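Side-chain contact in fructose transport system repressor FruR (Pseudomonas putida, PDB 3O74), which probably binds specific DNA sites to repress or activate transcription, with fructose 1-phosphate as its preferred effector: residues 168-173 and 196-201. Residues are numbered along the deposited sequence; the frame is centred on the assembly and turned at random.
Sequences RLMQQL and FDTLQA
Thr198 lies against the first two side-chain carbons of Met170, which is present as selenomethionine: OG1 of Thr198 is 3.6 Å from CB of Met170, and CG2 of Thr198 is 3.7 Å from CG of Met170. CG of Met170 stands anti to the backbone N (chi1 -171°); a bend at chi2 (59°) then turns the chain, and its terminal CE meets CD1 of Leu199 at 3.5 Å, the two side chains crossing at about a right angle. Gln171 approaches the same threonine methyl, its NE2 lying 3.8 Å from CG2 of Thr198, which is a van der Waals contact. The single hydroxyl proton of Thr198 is shared between, or goes to either of, O of Gly194 in its own helix and O of Gln167 in the facing one; both bonds are weak. The segment axes approach to 8.8 Å, and the closest CA pair, Met170 and Thr198, is 6.6 Å apart. Met170 also touches Ile126 of strand 122-128, so its side chain reaches the sheet that the helices cover. Neighbouring helices 163-177 and 189-201 pack across each other at 52° in an alpha/beta subdomain of the LacI-family, periplasmic-binding-protein-like fold.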
ATOM      1  N   ARG B 168      11.510  -8.196 -16.113  1.00 24.96           N
ATOM      2  CA  ARG B 168      11.648  -9.074 -17.274  1.00 28.74           C
ATOM      3  C   ARG B 168      11.562  -8.302 -18.587  1.00 33.82           C
ATOM      4  O   ARG B 168      12.345  -8.541 -19.506  1.00 33.01           O
ATOM      5  CB  ARG B 168      10.580 -10.169 -17.253  1.00 33.64           C
ATOM      6  CG  ARG B 168      10.581 -11.063 -18.487  1.00 44.34           C
ATOM      7  CD  ARG B 168       9.463 -12.095 -18.424  1.00 51.03           C
ATOM      8  NE  ARG B 168       9.377 -12.700 -17.098  1.00 60.07           N
ATOM      9  CZ  ARG B 168       8.374 -12.501 -16.248  1.00 65.24           C
ATOM     10  NH1 ARG B 168       7.356 -11.727 -16.593  1.00 63.50           N
ATOM     11  NH2 ARG B 168       8.386 -13.086 -15.055  1.00 66.99           N
ATOM     12  N   LEU B 169      10.602  -7.386 -18.675  1.00 27.76           N
ATOM     13  CA  LEU B 169      10.404  -6.598 -19.890  1.00 24.45           C
ATOM     14  C   LEU B 169      11.559  -5.634 -20.161  1.00 28.06           C
ATOM     15  O   LEU B 169      11.953  -5.434 -21.310  1.00 31.41           O
ATOM     16  CB  LEU B 169       9.082  -5.832 -19.828  1.00 22.00           C
ATOM     17  CG  LEU B 169       7.823  -6.700 -19.771  1.00 24.88           C
ATOM     18  CD1 LEU B 169       6.578  -5.832 -19.678  1.00 30.40           C
ATOM     19  CD2 LEU B 169       7.750  -7.632 -20.972  1.00 32.05           C
HETATM   20  N   MSE B 170      12.099  -5.034 -19.105  1.00 27.81           N
HETATM   21  CA  MSE B 170      13.243  -4.142 -19.259  1.00 28.53           C
HETATM   22  C   MSE B 170      14.438  -4.909 -19.814  1.00 30.72           C
HETATM   23  O   MSE B 170      15.150  -4.411 -20.683  1.00 30.28           O
HETATM   24  CB  MSE B 170      13.614  -3.480 -17.931  1.00 26.35           C
HETATM   25  CG  MSE B 170      14.660  -2.378 -18.071  1.00 29.59           C
HETATM   26 SE   MSE B 170      14.048  -0.955 -19.261  0.61 32.00          SE
HETATM   27  CE  MSE B 170      15.607   0.208 -19.193  1.00 44.14           C
ATOM     28  N   GLN B 171      14.655  -6.119 -19.303  1.00 37.29           N
ATOM     29  CA  GLN B 171      15.735  -6.975 -19.790  1.00 41.83           C
ATOM     30  C   GLN B 171      15.547  -7.281 -21.267  1.00 42.75           C
ATOM     31  O   GLN B 171      16.461  -7.106 -22.072  1.00 44.16           O
ATOM     32  CB  GLN B 171      15.786  -8.288 -19.009  1.00 47.63           C
ATOM     33  CG  GLN B 171      16.682  -8.263 -17.793  1.00 53.72           C
ATOM     34  CD  GLN B 171      18.147  -8.086 -18.146  1.00 55.69           C
ATOM     35  OE1 GLN B 171      18.556  -8.264 -19.295  1.00 54.23           O
ATOM     36  NE2 GLN B 171      18.946  -7.734 -17.149  1.00 57.17           N
ATOM     37  N   GLN B 172      14.349  -7.741 -21.610  1.00 44.95           N
ATOM     38  CA  GLN B 172      14.015  -8.093 -22.984  1.00 45.27           C
ATOM     39  C   GLN B 172      14.226  -6.893 -23.899  1.00 41.31           C
ATOM     40  O   GLN B 172      14.710  -7.033 -25.020  1.00 44.68           O
ATOM     41  CB  GLN B 172      12.566  -8.584 -23.052  1.00 51.04           C
ATOM     42  CG  GLN B 172      12.078  -8.996 -24.430  1.00 64.92           C
ATOM     43  CD  GLN B 172      10.642  -9.496 -24.405  1.00 72.76           C
ATOM     44  OE1 GLN B 172       9.916  -9.392 -25.395  1.00 73.75           O
ATOM     45  NE2 GLN B 172      10.223 -10.035 -23.264  1.00 74.61           N
ATOM     46  N   LEU B 173      13.868  -5.713 -23.407  1.00 38.26           N
ATOM     47  CA  LEU B 173      14.050  -4.472 -24.152  1.00 36.22           C
ATOM     48  C   LEU B 173      15.528  -4.177 -24.384  1.00 39.98           C
ATOM     49  O   LEU B 173      15.957  -3.926 -25.513  1.00 41.77           O
ATOM     50  CB  LEU B 173      13.407  -3.307 -23.399  1.00 32.62           C
ATOM     51  CG  LEU B 173      13.575  -1.925 -24.033  1.00 36.75           C
ATOM     52  CD1 LEU B 173      13.004  -1.920 -25.444  1.00 40.30           C
ATOM     53  CD2 LEU B 173      12.916  -0.852 -23.179  1.00 39.19           C
ATOM     54  N   PHE B 196      13.801  -0.434 -12.342  1.00 22.02           N
ATOM     55  CA  PHE B 196      14.877  -0.029 -11.445  1.00 27.31           C
ATOM     56  C   PHE B 196      15.743  -1.212 -11.035  1.00 25.43           C
ATOM     57  O   PHE B 196      16.951  -1.069 -10.850  1.00 27.65           O
ATOM     58  CB  PHE B 196      14.320   0.662 -10.195  1.00 28.04           C
ATOM     59  CG  PHE B 196      13.775   2.039 -10.449  1.00 31.01           C
ATOM     60  CD1 PHE B 196      14.207   2.780 -11.539  1.00 32.91           C
ATOM     61  CD2 PHE B 196      12.838   2.599  -9.596  1.00 30.52           C
ATOM     62  CE1 PHE B 196      13.711   4.055 -11.781  1.00 29.88           C
ATOM     63  CE2 PHE B 196      12.338   3.876  -9.828  1.00 29.62           C
ATOM     64  CZ  PHE B 196      12.777   4.604 -10.924  1.00 27.39           C
ATOM     65  N   ASP B 197      15.127  -2.379 -10.875  1.00 29.40           N
ATOM     66  CA  ASP B 197      15.884  -3.581 -10.533  1.00 31.86           C
ATOM     67  C   ASP B 197      16.864  -3.918 -11.642  1.00 35.56           C
ATOM     68  O   ASP B 197      18.025  -4.259 -11.389  1.00 33.57           O
ATOM     69  CB  ASP B 197      14.952  -4.768 -10.306  1.00 32.64           C
ATOM     70  CG  ASP B 197      14.195  -4.674  -9.002  1.00 35.44           C
ATOM     71  OD1 ASP B 197      14.735  -4.090  -8.039  1.00 36.30           O
ATOM     72  OD2 ASP B 197      13.057  -5.185  -8.942  1.00 40.56           O
ATOM     73  N   THR B 198      16.388  -3.823 -12.876  1.00 28.46           N
ATOM     74  CA  THR B 198      17.218  -4.133 -14.027  1.00 29.23           C
ATOM     75  C   THR B 198      18.361  -3.133 -14.131  1.00 29.72           C
ATOM     76  O   THR B 198      19.512  -3.514 -14.325  1.00 32.62           O
ATOM     77  CB  THR B 198      16.394  -4.138 -15.327  1.00 32.80           C
ATOM     78  OG1 THR B 198      15.401  -5.168 -15.249  1.00 34.05           O
ATOM     79  CG2 THR B 198      17.288  -4.396 -16.523  1.00 34.16           C
ATOM     80  N   LEU B 199      18.036  -1.852 -13.984  1.00 27.86           N
ATOM     81  CA  LEU B 199      19.035  -0.792 -14.044  1.00 30.84           C
ATOM     82  C   LEU B 199      20.117  -0.984 -12.987  1.00 38.34           C
ATOM     83  O   LEU B 199      21.297  -0.764 -13.245  1.00 36.17           O
ATOM     84  CB  LEU B 199      18.365   0.569 -13.855  1.00 38.10           C
ATOM     85  CG  LEU B 199      17.894   1.285 -15.119  1.00 41.87           C
ATOM     86  CD1 LEU B 199      17.349   0.301 -16.142  1.00 53.38           C
ATOM     87  CD2 LEU B 199      16.866   2.344 -14.777  1.00 30.59           C
ATOM     88  N   GLN B 200      19.710  -1.397 -11.792  1.00 41.32           N
ATOM     89  CA  GLN B 200      20.653  -1.568 -10.693  1.00 43.29           C
ATOM     90  C   GLN B 200      21.646  -2.698 -10.940  1.00 45.17           C
ATOM     91  O   GLN B 200      22.787  -2.648 -10.478  1.00 45.02           O
ATOM     92  CB  GLN B 200      19.906  -1.786  -9.380  1.00 43.18           C
ATOM     93  CG  GLN B 200      19.891  -0.560  -8.494  1.00 57.21           C
ATOM     94  CD  GLN B 200      20.879  -0.653  -7.347  1.00 65.53           C
ATOM     95  OE1 GLN B 200      20.488  -0.812  -6.191  1.00 71.05           O
ATOM     96  NE2 GLN B 200      22.166  -0.554  -7.661  1.00 65.31           N
ATOM     97  N   ALA B 201      21.209  -3.718 -11.671  1.00 45.79           N
ATOM     98  CA  ALA B 201      22.082  -4.836 -12.011  1.00 50.93           C
ATOM     99  C   ALA B 201      23.195  -4.394 -12.960  1.00 54.71           C
ATOM    100  O   ALA B 201      24.281  -4.975 -12.965  1.00 60.80           O
ATOM    101  CB  ALA B 201      21.284  -5.976 -12.612  1.00 53.28           C
TER